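Local coordinates for protein 6-phospho-alpha-glucosidase (Merdibacter massiliensis, PDB 6VC6) that probably hydrolyses 6-phospho-alpha-glucosides, using NAD and a divalent metal such as manganese as other family 4 glycosidases do, at residues V36-D41 and T69-A74; I81-R86 and E128-I133; R178-L183 and K227-Q232. All coordinates share one frame; numbering follows the deposited sequence.

Interaction 1: residues V36-D41 and T69-A74; sequences VLFDID and TDPAEA. With NAD (nicotinamide-adenine-dinucleotide), chain G.
Phe38 leans its ring obliquely on the turn that leads into helix 71-75, with Phe38 CE1 3.4 Å from Thr69 C. The ring gets there because its CG is anti to the backbone N (chi1 179°), and the Pro71 side chain crosses it at a slant, Pro71 CD lying 4.0 Å from Phe38 CE1. Ala74 points its methyl at the strand, where Ala74 CB meets Phe38 CB at 3.7 Å. Val36 points toward the helix in turn, placing Val36 CG1 3.7 Å from Ala74 CA. Beyond the strand end, Asp39 O receives a CA-H...O contact from Thr69 CA at 3.3 Å.

Asp39 points away from segment 69-74, and its carboxylate binds the adenosine ribose of NAD: OD1 accepts from NAD O2B at 2.5 Å and OD2 from NAD O3B at 2.8 Å. Asp41 N, 37° above the carboxylate plane, closes an Asx turn on OD1, and Gly12 N also binds OD2. With an alanine here, both ribose hydroxyls would probably lose this acceptor, and the amides of Asp41 and Gly12 their carboxylate partner. An acid just past the second strand of a Rossmann fold fits a preference for NAD, since it would probably repel the 2'-phosphate of NADP.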
loop_
_atom_site.group_PDB
_atom_site.type_symbol
_atom_site.label_atom_id
_atom_site.label_comp_id
_atom_site.label_asym_id
_atom_site.label_seq_id
_atom_site.Cartn_x
_atom_site.Cartn_y
_atom_site.Cartn_z
ATOM N N VAL A 36 21.338 -2.079 0.091
ATOM C CA VAL A 36 21.558 -0.921 -0.767
ATOM C C VAL A 36 20.281 -0.093 -0.804
ATOM O O VAL A 36 19.205 -0.618 -1.114
ATOM C CB VAL A 36 21.971 -1.328 -2.194
ATOM C CG1 VAL A 36 22.209 -0.091 -3.046
ATOM C CG2 VAL A 36 23.211 -2.203 -2.164
ATOM N N LEU A 37 20.398 1.193 -0.493
ATOM C CA LEU A 37 19.293 2.131 -0.639
ATOM C C LEU A 37 19.405 2.812 -1.998
ATOM O O LEU A 37 20.424 3.442 -2.299
ATOM C CB LEU A 37 19.302 3.172 0.480
ATOM C CG LEU A 37 19.233 2.689 1.929
ATOM C CD1 LEU A 37 19.152 3.879 2.874
ATOM C CD2 LEU A 37 18.050 1.759 2.136
ATOM N N PHE A 38 18.367 2.682 -2.818
ATOM C CA PHE A 38 18.319 3.343 -4.113
ATOM C C PHE A 38 17.231 4.407 -4.117
ATOM O O PHE A 38 16.175 4.234 -3.500
ATOM C CB PHE A 38 18.068 2.348 -5.249
ATOM C CG PHE A 38 17.976 2.994 -6.604
ATOM C CD1 PHE A 38 19.121 3.333 -7.305
ATOM C CD2 PHE A 38 16.742 3.277 -7.170
ATOM C CE1 PHE A 38 19.040 3.934 -8.547
ATOM C CE2 PHE A 38 16.655 3.879 -8.413
ATOM C CZ PHE A 38 17.806 4.207 -9.101
ATOM N N ASP A 39 17.498 5.504 -4.820
ATOM C CA ASP A 39 16.541 6.589 -4.970
ATOM C C ASP A 39 16.983 7.454 -6.139
ATOM O O ASP A 39 18.158 7.465 -6.514
ATOM C CB ASP A 39 16.426 7.424 -3.689
ATOM C CG ASP A 39 15.112 8.178 -3.599
ATOM O OD1 ASP A 39 14.760 8.886 -4.565
ATOM O OD2 ASP A 39 14.432 8.062 -2.558
ATOM N N ILE A 40 16.020 8.176 -6.718
ATOM C CA ILE A 40 16.335 9.136 -7.772
ATOM C C ILE A 40 16.593 10.530 -7.222
ATOM O O ILE A 40 16.996 11.422 -7.983
ATOM C CB ILE A 40 15.213 9.201 -8.826
ATOM C CG1 ILE A 40 13.918 9.723 -8.200
ATOM C CG2 ILE A 40 14.998 7.835 -9.460
ATOM C CD1 ILE A 40 12.926 10.253 -9.210
ATOM N N ASP A 41 16.376 10.747 -5.927
ATOM C CA ASP A 41 16.624 12.028 -5.270
ATOM C C ASP A 41 17.819 11.840 -4.342
ATOM O O ASP A 41 17.679 11.320 -3.232
ATOM C CB ASP A 41 15.385 12.496 -4.510
ATOM C CG ASP A 41 15.429 13.974 -4.170
ATOM O OD1 ASP A 41 16.538 14.519 -3.993
ATOM O OD2 ASP A 41 14.347 14.593 -4.079
ATOM N N THR A 69 22.295 6.378 -6.207
ATOM C CA THR A 69 21.323 6.723 -7.239
ATOM C C THR A 69 21.673 6.067 -8.569
ATOM O O THR A 69 21.209 6.513 -9.623
ATOM C CB THR A 69 21.221 8.240 -7.404
ATOM O OG1 THR A 69 22.328 8.715 -8.180
ATOM C CG2 THR A 69 21.227 8.928 -6.046
ATOM N N ASP A 70 22.492 5.015 -8.536
ATOM C CA ASP A 70 22.917 4.294 -9.726
ATOM C C ASP A 70 22.204 2.952 -9.780
ATOM O O ASP A 70 22.352 2.144 -8.849
ATOM C CB ASP A 70 24.433 4.096 -9.716
ATOM C CG ASP A 70 24.933 3.300 -10.907
ATOM O OD1 ASP A 70 24.257 3.296 -11.956
ATOM O OD2 ASP A 70 26.009 2.676 -10.791
ATOM N N PRO A 71 21.426 2.670 -10.830
ATOM C CA PRO A 71 20.697 1.388 -10.871
ATOM C C PRO A 71 21.604 0.171 -10.890
ATOM O O PRO A 71 21.252 -0.866 -10.315
ATOM C CB PRO A 71 19.871 1.500 -12.162
ATOM C CG PRO A 71 19.780 2.966 -12.439
ATOM C CD PRO A 71 21.072 3.548 -11.956
ATOM N N ALA A 72 22.767 0.265 -11.540
ATOM C CA ALA A 72 23.669 -0.880 -11.620
ATOM C C ALA A 72 24.180 -1.274 -10.238
ATOM O O ALA A 72 24.212 -2.460 -9.890
ATOM C CB ALA A 72 24.834 -0.566 -12.559
ATOM N N GLU A 73 24.583 -0.286 -9.436
ATOM C CA GLU A 73 25.049 -0.574 -8.083
ATOM C C GLU A 73 23.939 -1.153 -7.217
ATOM O O GLU A 73 24.210 -1.947 -6.309
ATOM C CB GLU A 73 25.602 0.694 -7.434
ATOM C CG GLU A 73 26.949 1.148 -7.965
ATOM C CD GLU A 73 27.501 2.331 -7.192
ATOM O OE1 GLU A 73 26.874 2.730 -6.188
ATOM O OE2 GLU A 73 28.560 2.862 -7.588
ATOM N N ALA A 74 22.689 -0.773 -7.482
ATOM C CA ALA A 74 21.596 -1.142 -6.590
ATOM C C ALA A 74 21.051 -2.534 -6.884
ATOM O O ALA A 74 20.783 -3.304 -5.956
ATOM C CB ALA A 74 20.475 -0.107 -6.684
HETATM P PA NAD G . 7.985 9.808 0.407
HETATM O O1A NAD G . 8.431 10.181 1.801
HETATM O O2A NAD G . 7.791 10.883 -0.635
HETATM O O5B NAD G . 9.014 8.723 -0.183
HETATM C C5B NAD G . 9.043 8.436 -1.577
HETATM C C4B NAD G . 10.481 8.241 -2.025
HETATM O O4B NAD G . 10.513 7.543 -3.272
HETATM C C3B NAD G . 11.162 9.583 -2.236
HETATM O O3B NAD G . 12.399 9.609 -1.522
HETATM C C2B NAD G . 11.435 9.661 -3.723
HETATM O O2B NAD G . 12.708 10.261 -3.972
HETATM C C1B NAD G . 11.419 8.205 -4.155
HETATM N N9A NAD G . 11.005 8.053 -5.571
HETATM C C8A NAD G . 10.008 8.705 -6.199
HETATM N N7A NAD G . 9.920 8.321 -7.500
HETATM C C5A NAD G . 10.883 7.406 -7.717
HETATM C C6A NAD G . 11.353 6.591 -8.863
HETATM N N6A NAD G . 10.758 6.679 -10.077
HETATM N N1A NAD G . 12.397 5.757 -8.657
HETATM C C2A NAD G . 13.000 5.657 -7.457
HETATM N N3A NAD G . 12.627 6.364 -6.378
HETATM C C4A NAD G . 11.597 7.240 -6.444
HETATM O O3 NAD G . 6.630 8.944 0.498
HETATM P PN NAD G . 6.204 8.132 1.818
HETATM O O1N NAD G . 5.108 8.902 2.517
HETATM O O2N NAD G . 7.440 7.702 2.572
HETATM O O5D NAD G . 5.548 6.834 1.137
HETATM C C5D NAD G . 6.379 5.792 0.631
HETATM C C4D NAD G . 5.527 4.877 -0.234
HETATM O O4D NAD G . 5.050 3.775 0.541
HETATM C C3D NAD G . 4.305 5.620 -0.754
HETATM O O3D NAD G . 4.161 5.359 -2.152
HETATM C C2D NAD G . 3.138 4.996 -0.025
HETATM O O2D NAD G . 1.970 4.964 -0.846
HETATM C C1D NAD G . 3.662 3.600 0.256
HETATM N N1N NAD G . 2.947 2.940 1.345
HETATM C C2N NAD G . 2.212 1.875 1.024
HETATM C C3N NAD G . 1.499 1.181 1.985
HETATM C C7N NAD G . 0.686 -0.007 1.567
HETATM O O7N NAD G . -0.127 -0.481 2.342
HETATM N N7N NAD G . 0.871 -0.506 0.345
HETATM C C4N NAD G . 1.563 1.597 3.308
HETATM C C5N NAD G . 2.333 2.714 3.619
HETATM C C6N NAD G . 3.030 3.372 2.610
#

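Interaction 2: residues I81-R86 and E128-I133; sequences IFMQMR and ESIHQI. With NAD (nicotinamide-adenine-dinucleotide), chain G.
Met83, a selenomethionine, reaches Ser129 and Ile133 through two torsions: CG stands anti to the carbonyl carbon (chi1 -43°), and the chain bends at its end (chi3 71°). The bend carries the methyl to the helix, so that Met83 CE sits 3.2 Å from Ser129 OG. The same methyl meets Ile133 tip to tip, with Met83 CE 3.7 Å from Ile133 CD1. The selenium is used as well: Met83 SE lies 3.7 Å from Ile130 CD1, the two side chains crossing at a slant. Ile81 and Ile133 run past each other in opposite senses, Ile81 CG2 being 4.1 Å from Ile133 CD1. All of these residues are buried, and the contact is apolar apart from the serine hydroxyl.

Met85, also a selenomethionine, has its CG between the backbone N and the carbonyl carbon and then bends, which places Met85 CE 3.9 Å from Ser129 CB and at the same time against the adenine of NAD. Its carbonyl O accepts from the nicotinamide-ribose hydroxyl NAD O3D. Arg86 grips the pyrophosphate: NE donates to NAD O3 at 2.9 Å and NH1 to NAD O1N at 3.0 Å, while NAD C3D lies over one face of the guanidinium, offset toward its rim. A salt bridge from NH2 to Glu109, itself in the sugar-phosphate pocket, helps fix this group.

Strand 80-83 lies between parallel strands 4-9 and 141-144 of the Rossmann sheet. Helix 113-136 belongs to the crossover leading to strand 141-144; its segment 128-133 runs nearly antiparallel to strand 81-83, at 170°, with Met126 and Ile142 adding to the packing around Met83.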
loop_
_atom_site.group_PDB
_atom_site.type_symbol
_atom_site.label_atom_id
_atom_site.label_comp_id
_atom_site.label_asym_id
_atom_site.label_seq_id
_atom_site.Cartn_x
_atom_site.Cartn_y
_atom_site.Cartn_z
ATOM N N ILE A 81 14.054 -7.134 -3.451
ATOM C CA ILE A 81 13.920 -5.712 -3.741
ATOM C C ILE A 81 12.688 -5.205 -3.006
ATOM O O ILE A 81 11.565 -5.639 -3.296
ATOM C CB ILE A 81 13.809 -5.436 -5.249
ATOM C CG1 ILE A 81 14.974 -6.082 -6.002
ATOM C CG2 ILE A 81 13.766 -3.940 -5.511
ATOM C CD1 ILE A 81 16.320 -5.470 -5.687
ATOM N N PHE A 82 12.896 -4.298 -2.055
ATOM C CA PHE A 82 11.810 -3.664 -1.313
ATOM C C PHE A 82 11.494 -2.337 -1.995
ATOM O O PHE A 82 12.313 -1.413 -1.975
ATOM C CB PHE A 82 12.190 -3.447 0.152
ATOM C CG PHE A 82 12.299 -4.716 0.961
ATOM C CD1 PHE A 82 12.101 -5.959 0.381
ATOM C CD2 PHE A 82 12.601 -4.656 2.312
ATOM C CE1 PHE A 82 12.207 -7.117 1.131
ATOM C CE2 PHE A 82 12.706 -5.810 3.069
ATOM C CZ PHE A 82 12.509 -7.042 2.476
HETATM N N MSE A 83 10.312 -2.239 -2.593
HETATM C CA MSE A 83 9.936 -1.032 -3.325
HETATM C C MSE A 83 8.935 -0.180 -2.548
HETATM O O MSE A 83 7.848 -0.645 -2.205
HETATM C CB MSE A 83 9.359 -1.399 -4.694
HETATM C CG MSE A 83 10.132 -2.486 -5.420
HETATM SE SE MSE A 83 9.856 -2.439 -7.350
HETATM C CE MSE A 83 10.860 -0.823 -7.755
ATOM N N GLN A 84 9.307 1.068 -2.278
ATOM C CA GLN A 84 8.440 2.010 -1.574
ATOM C C GLN A 84 8.627 3.416 -2.141
ATOM O O GLN A 84 8.805 4.393 -1.412
ATOM C CB GLN A 84 8.698 1.977 -0.067
ATOM C CG GLN A 84 10.143 2.224 0.345
ATOM C CD GLN A 84 10.297 2.359 1.847
ATOM O OE1 GLN A 84 11.357 2.741 2.345
ATOM N NE2 GLN A 84 9.235 2.045 2.580
HETATM N N MSE A 85 8.556 3.525 -3.459
HETATM C CA MSE A 85 8.632 4.803 -4.141
HETATM C C MSE A 85 7.326 5.547 -4.065
HETATM O O MSE A 85 6.302 4.910 -3.868
HETATM C CB MSE A 85 9.010 4.628 -5.612
HETATM C CG MSE A 85 7.880 4.071 -6.479
HETATM SE SE MSE A 85 8.088 4.307 -8.418
HETATM C CE MSE A 85 9.837 3.480 -8.567
ATOM N N ARG A 86 7.349 6.863 -4.218
ATOM C CA ARG A 86 6.147 7.678 -4.383
ATOM C C ARG A 86 6.362 8.531 -5.629
ATOM O O ARG A 86 7.024 9.572 -5.568
ATOM C CB ARG A 86 5.870 8.541 -3.154
ATOM C CG ARG A 86 4.572 9.331 -3.239
ATOM C CD ARG A 86 4.404 10.280 -2.059
ATOM N NE ARG A 86 4.124 9.578 -0.809
ATOM C CZ ARG A 86 2.921 9.140 -0.451
ATOM N NH1 ARG A 86 2.759 8.513 0.706
ATOM N NH2 ARG A 86 1.880 9.324 -1.252
ATOM N N GLU A 128 9.017 1.409 -15.540
ATOM C CA GLU A 128 10.386 1.789 -15.869
ATOM C C GLU A 128 11.376 1.207 -14.867
ATOM O O GLU A 128 12.477 0.786 -15.242
ATOM C CB GLU A 128 10.505 3.312 -15.921
ATOM C CG GLU A 128 11.856 3.824 -16.394
ATOM C CD GLU A 128 12.047 5.304 -16.116
ATOM O OE1 GLU A 128 11.858 5.723 -14.954
ATOM O OE2 GLU A 128 12.381 6.050 -17.061
ATOM N N SER A 129 10.998 1.167 -13.588
ATOM C CA SER A 129 11.922 0.703 -12.559
ATOM C C SER A 129 12.098 -0.811 -12.604
ATOM O O SER A 129 13.216 -1.314 -12.443
ATOM C CB SER A 129 11.436 1.144 -11.179
ATOM O OG SER A 129 12.319 0.695 -10.167
ATOM N N ILE A 130 11.009 -1.554 -12.815
ATOM C CA ILE A 130 11.105 -3.010 -12.855
ATOM C C ILE A 130 11.949 -3.457 -14.043
ATOM O O ILE A 130 12.729 -4.412 -13.942
ATOM C CB ILE A 130 9.702 -3.644 -12.886
ATOM C CG1 ILE A 130 8.875 -3.182 -11.683
ATOM C CG2 ILE A 130 9.805 -5.167 -12.926
ATOM C CD1 ILE A 130 8.927 -4.110 -10.490
ATOM N N HIS A 131 11.811 -2.774 -15.184
ATOM C CA HIS A 131 12.625 -3.111 -16.348
ATOM C C HIS A 131 14.110 -2.962 -16.042
ATOM O O HIS A 131 14.927 -3.775 -16.487
ATOM C CB HIS A 131 12.231 -2.234 -17.537
ATOM C CG HIS A 131 11.056 -2.752 -18.306
ATOM N ND1 HIS A 131 11.015 -4.022 -18.840
ATOM C CD2 HIS A 131 9.878 -2.169 -18.634
ATOM C CE1 HIS A 131 9.863 -4.200 -19.462
ATOM N NE2 HIS A 131 9.155 -3.090 -19.351
ATOM N N GLN A 132 14.462 -1.926 -15.297
ATOM C CA GLN A 132 15.844 -1.753 -14.890
ATOM C C GLN A 132 16.305 -2.877 -13.984
ATOM O O GLN A 132 17.391 -3.405 -14.158
ATOM C CB GLN A 132 16.040 -0.418 -14.189
ATOM C CG GLN A 132 15.990 0.781 -15.110
ATOM C CD GLN A 132 16.277 2.076 -14.384
ATOM O OE1 GLN A 132 16.236 2.136 -13.168
ATOM N NE2 GLN A 132 16.579 3.114 -15.135
ATOM N N ILE A 133 15.458 -3.255 -13.034
ATOM C CA ILE A 133 15.791 -4.291 -12.073
ATOM C C ILE A 133 16.015 -5.621 -12.773
ATOM O O ILE A 133 16.949 -6.332 -12.471
ATOM C CB ILE A 133 14.663 -4.463 -11.034
ATOM C CG1 ILE A 133 14.502 -3.199 -10.190
ATOM C CG2 ILE A 133 14.915 -5.664 -10.140
ATOM C CD1 ILE A 133 13.193 -3.129 -9.445
HETATM P PA NAD G . 7.985 9.808 0.407
HETATM O O1A NAD G . 8.431 10.181 1.801
HETATM O O2A NAD G . 7.791 10.883 -0.635
HETATM O O5B NAD G . 9.014 8.723 -0.183
HETATM C C5B NAD G . 9.043 8.436 -1.577
HETATM C C4B NAD G . 10.481 8.241 -2.025
HETATM O O4B NAD G . 10.513 7.543 -3.272
HETATM C C3B NAD G . 11.162 9.583 -2.236
HETATM O O3B NAD G . 12.399 9.609 -1.522
HETATM C C2B NAD G . 11.435 9.661 -3.723
HETATM O O2B NAD G . 12.708 10.261 -3.972
HETATM C C1B NAD G . 11.419 8.205 -4.155
HETATM N N9A NAD G . 11.005 8.053 -5.571
HETATM C C8A NAD G . 10.008 8.705 -6.199
HETATM N N7A NAD G . 9.920 8.321 -7.500
HETATM C C5A NAD G . 10.883 7.406 -7.717
HETATM C C6A NAD G . 11.353 6.591 -8.863
HETATM N N6A NAD G . 10.758 6.679 -10.077
HETATM N N1A NAD G . 12.397 5.757 -8.657
HETATM C C2A NAD G . 13.000 5.657 -7.457
HETATM N N3A NAD G . 12.627 6.364 -6.378
HETATM C C4A NAD G . 11.597 7.240 -6.444
HETATM O O3 NAD G . 6.630 8.944 0.498
HETATM P PN NAD G . 6.204 8.132 1.818
HETATM O O1N NAD G . 5.108 8.902 2.517
HETATM O O2N NAD G . 7.440 7.702 2.572
HETATM O O5D NAD G . 5.548 6.834 1.137
HETATM C C5D NAD G . 6.379 5.792 0.631
HETATM C C4D NAD G . 5.527 4.877 -0.234
HETATM O O4D NAD G . 5.050 3.775 0.541
HETATM C C3D NAD G . 4.305 5.620 -0.754
HETATM O O3D NAD G . 4.161 5.359 -2.152
HETATM C C2D NAD G . 3.138 4.996 -0.025
HETATM O O2D NAD G . 1.970 4.964 -0.846
HETATM C C1D NAD G . 3.662 3.600 0.256
HETATM N N1N NAD G . 2.947 2.940 1.345
HETATM C C2N NAD G . 2.212 1.875 1.024
HETATM C C3N NAD G . 1.499 1.181 1.985
HETATM C C7N NAD G . 0.686 -0.007 1.567
HETATM O O7N NAD G . -0.127 -0.481 2.342
HETATM N N7N NAD G . 0.871 -0.506 0.345
HETATM C C4N NAD G . 1.563 1.597 3.308
HETATM C C5N NAD G . 2.333 2.714 3.619
HETATM C C6N NAD G . 3.030 3.372 2.610
#

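Interaction 3: residues R178-L183 and K227-Q232; sequences RSVSRL and KGFLPQ
Arg178 O, with Gln232 CB packed 3.6 Å away, is gripped by two donors from one face of its carbonyl plane: Ser181 OG at 2.6 Å, and Arg182 N in the regular helical bond. This is helix-to-loop packing: residues 178-183 of helix 172-184 hold the segment that leaves helix 217-227 and leads to helix 239-246. It thus ties a helix of the N-terminal family 4 region to a loop of the C-terminal one.

Two arginines one turn apart take hold of Gln232. Arg178 NH1 donates to Gln232 OE1 at 3.0 Å, in the carbonyl plane and on a lone pair; OE1 is also near the guanidinium plane, although the guanidinium and amide planes are 72° apart. Glu174 takes Arg178 NE in a salt bridge, and Trp188 adds a cation-pi contact. Arg182, its chain extended with CG anti to the backbone N, sends NH1 to Gln232 O at 2.9 Å, arriving 58° above that carbonyl plane. Its NH2 forms a salt bridge with Glu235, so the guanidinium is held at two points.

The apolar half centres on Phe229. Leu183 crosses it at about a right angle, Leu183 CD1 approaching the ring edge with 3.8 Å to Phe229 CD1, while Ser179 CB comes obliquely to 3.5 Å from Phe229 CZ. Ile224 of helix 217-227 and Tyr245 of helix 239-246 also pack against Phe229. At Gly228, with a positive phi of 107°, the chain departs from helical angles, and Gly228 O lies 3.5 Å from Leu183 CD2.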
loop_
_atom_site.group_PDB
_atom_site.type_symbol
_atom_site.label_atom_id
_atom_site.label_comp_id
_atom_site.label_asym_id
_atom_site.label_seq_id
_atom_site.Cartn_x
_atom_site.Cartn_y
_atom_site.Cartn_z
ATOM N N ARG A 178 -4.682 -6.002 13.882
ATOM C CA ARG A 178 -4.018 -5.437 15.051
ATOM C C ARG A 178 -4.990 -4.616 15.888
ATOM O O ARG A 178 -4.959 -4.673 17.124
ATOM C CB ARG A 178 -2.829 -4.579 14.618
ATOM C CG ARG A 178 -1.642 -5.370 14.094
ATOM C CD ARG A 178 -0.555 -4.445 13.571
ATOM N NE ARG A 178 0.677 -5.165 13.264
ATOM C CZ ARG A 178 1.666 -5.360 14.132
ATOM N NH1 ARG A 178 1.569 -4.886 15.366
ATOM N NH2 ARG A 178 2.750 -6.029 13.765
ATOM N N SER A 179 -5.861 -3.846 15.232
ATOM C CA SER A 179 -6.870 -3.084 15.961
ATOM C C SER A 179 -7.864 -4.009 16.651
ATOM O O SER A 179 -8.316 -3.723 17.765
ATOM C CB SER A 179 -7.595 -2.132 15.011
ATOM O OG SER A 179 -6.711 -1.150 14.498
ATOM N N VAL A 180 -8.216 -5.120 16.001
ATOM C CA VAL A 180 -9.119 -6.090 16.612
ATOM C C VAL A 180 -8.467 -6.727 17.834
ATOM O O VAL A 180 -9.129 -6.977 18.849
ATOM C CB VAL A 180 -9.542 -7.145 15.573
ATOM C CG1 VAL A 180 -10.116 -8.377 16.256
ATOM C CG2 VAL A 180 -10.547 -6.552 14.596
ATOM N N SER A 181 -7.160 -6.990 17.763
ATOM C CA SER A 181 -6.462 -7.582 18.898
ATOM C C SER A 181 -6.487 -6.664 20.113
ATOM O O SER A 181 -6.573 -7.141 21.250
ATOM C CB SER A 181 -5.022 -7.917 18.513
ATOM O OG SER A 181 -4.229 -6.746 18.428
ATOM N N ARG A 182 -6.408 -5.349 19.895
ATOM C CA ARG A 182 -6.548 -4.409 21.002
ATOM C C ARG A 182 -7.979 -4.392 21.524
ATOM O O ARG A 182 -8.204 -4.279 22.735
ATOM C CB ARG A 182 -6.115 -3.012 20.556
ATOM C CG ARG A 182 -6.339 -1.923 21.592
ATOM C CD ARG A 182 -5.535 -0.680 21.255
ATOM N NE ARG A 182 -5.933 0.468 22.062
ATOM C CZ ARG A 182 -5.204 1.572 22.200
ATOM N NH1 ARG A 182 -4.034 1.676 21.584
ATOM N NH2 ARG A 182 -5.642 2.569 22.956
ATOM N N LEU A 183 -8.956 -4.500 20.621
ATOM C CA LEU A 183 -10.355 -4.620 21.019
ATOM C C LEU A 183 -10.557 -5.788 21.975
ATOM O O LEU A 183 -11.232 -5.661 23.003
ATOM C CB LEU A 183 -11.226 -4.813 19.779
ATOM C CG LEU A 183 -12.024 -3.669 19.162
ATOM C CD1 LEU A 183 -13.120 -4.273 18.311
ATOM C CD2 LEU A 183 -12.603 -2.753 20.223
ATOM N N LYS A 227 -18.076 0.370 22.670
ATOM C CA LYS A 227 -16.854 1.096 22.984
ATOM C C LYS A 227 -16.255 1.837 21.797
ATOM O O LYS A 227 -15.632 2.886 21.999
ATOM C CB LYS A 227 -15.801 0.135 23.566
ATOM C CG LYS A 227 -14.427 0.743 23.812
ATOM C CD LYS A 227 -13.515 -0.221 24.555
ATOM C CE LYS A 227 -12.540 -0.901 23.609
ATOM N NZ LYS A 227 -12.407 -2.356 23.902
ATOM N N GLY A 228 -16.463 1.369 20.575
ATOM C CA GLY A 228 -15.871 1.992 19.410
ATOM C C GLY A 228 -14.743 1.159 18.838
ATOM O O GLY A 228 -14.522 0.001 19.203
ATOM N N PHE A 229 -14.007 1.782 17.921
ATOM C CA PHE A 229 -12.934 1.106 17.201
ATOM C C PHE A 229 -11.727 2.027 17.134
ATOM O O PHE A 229 -11.806 3.114 16.555
ATOM C CB PHE A 229 -13.390 0.705 15.796
ATOM C CG PHE A 229 -12.538 -0.353 15.161
ATOM C CD1 PHE A 229 -12.374 -1.587 15.768
ATOM C CD2 PHE A 229 -11.906 -0.117 13.951
ATOM C CE1 PHE A 229 -11.590 -2.564 15.183
ATOM C CE2 PHE A 229 -11.123 -1.089 13.361
ATOM C CZ PHE A 229 -10.965 -2.315 13.977
ATOM N N LEU A 230 -10.615 1.590 17.720
ATOM C CA LEU A 230 -9.386 2.362 17.759
ATOM C C LEU A 230 -8.272 1.631 17.021
ATOM O O LEU A 230 -8.225 0.396 17.025
ATOM C CB LEU A 230 -8.936 2.621 19.202
ATOM C CG LEU A 230 -9.739 3.610 20.047
ATOM C CD1 LEU A 230 -9.172 3.680 21.458
ATOM C CD2 LEU A 230 -9.751 4.986 19.403
ATOM N N PRO A 231 -7.362 2.359 16.379
ATOM C CA PRO A 231 -6.149 1.720 15.863
ATOM C C PRO A 231 -5.285 1.227 17.012
ATOM O O PRO A 231 -5.349 1.742 18.131
ATOM C CB PRO A 231 -5.457 2.839 15.076
ATOM C CG PRO A 231 -5.989 4.101 15.666
ATOM C CD PRO A 231 -7.396 3.805 16.094
ATOM N N GLN A 232 -4.471 0.206 16.724
ATOM C CA GLN A 232 -3.668 -0.412 17.775
ATOM C C GLN A 232 -2.672 0.575 18.374
ATOM O O GLN A 232 -2.369 0.503 19.571
ATOM C CB GLN A 232 -2.940 -1.642 17.231
ATOM C CG GLN A 232 -2.003 -2.299 18.241
ATOM C CD GLN A 232 -1.084 -3.332 17.619
ATOM O OE1 GLN A 232 -0.314 -3.028 16.708
ATOM N NE2 GLN A 232 -1.146 -4.558 18.124
HETATM O O HOH W 1 -2.857 -4.805 20.878
#

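How the interactions relate
Interactions 1 and 2 serve one Rossmann sheet and one NAD, with centres 10 Å apart; Pro71 of the first packs on Gln132 of the second. Helix 71-75 is followed directly in the chain by strand 80-83. Ile40 and Met85 lie against opposite faces of the adenine, so the two contacts sandwich it. Interaction 2 is wholly buried and almost purely apolar between its segments, whereas interaction 1 is partly buried and mixes side-chain packing with backbone contacts. Interaction 3 lies on the opposite side of the chain's centre, 34 Å or more away between centres. It shares no segment with the others and relies on arginine bonds beside a phenylalanine-centred cluster.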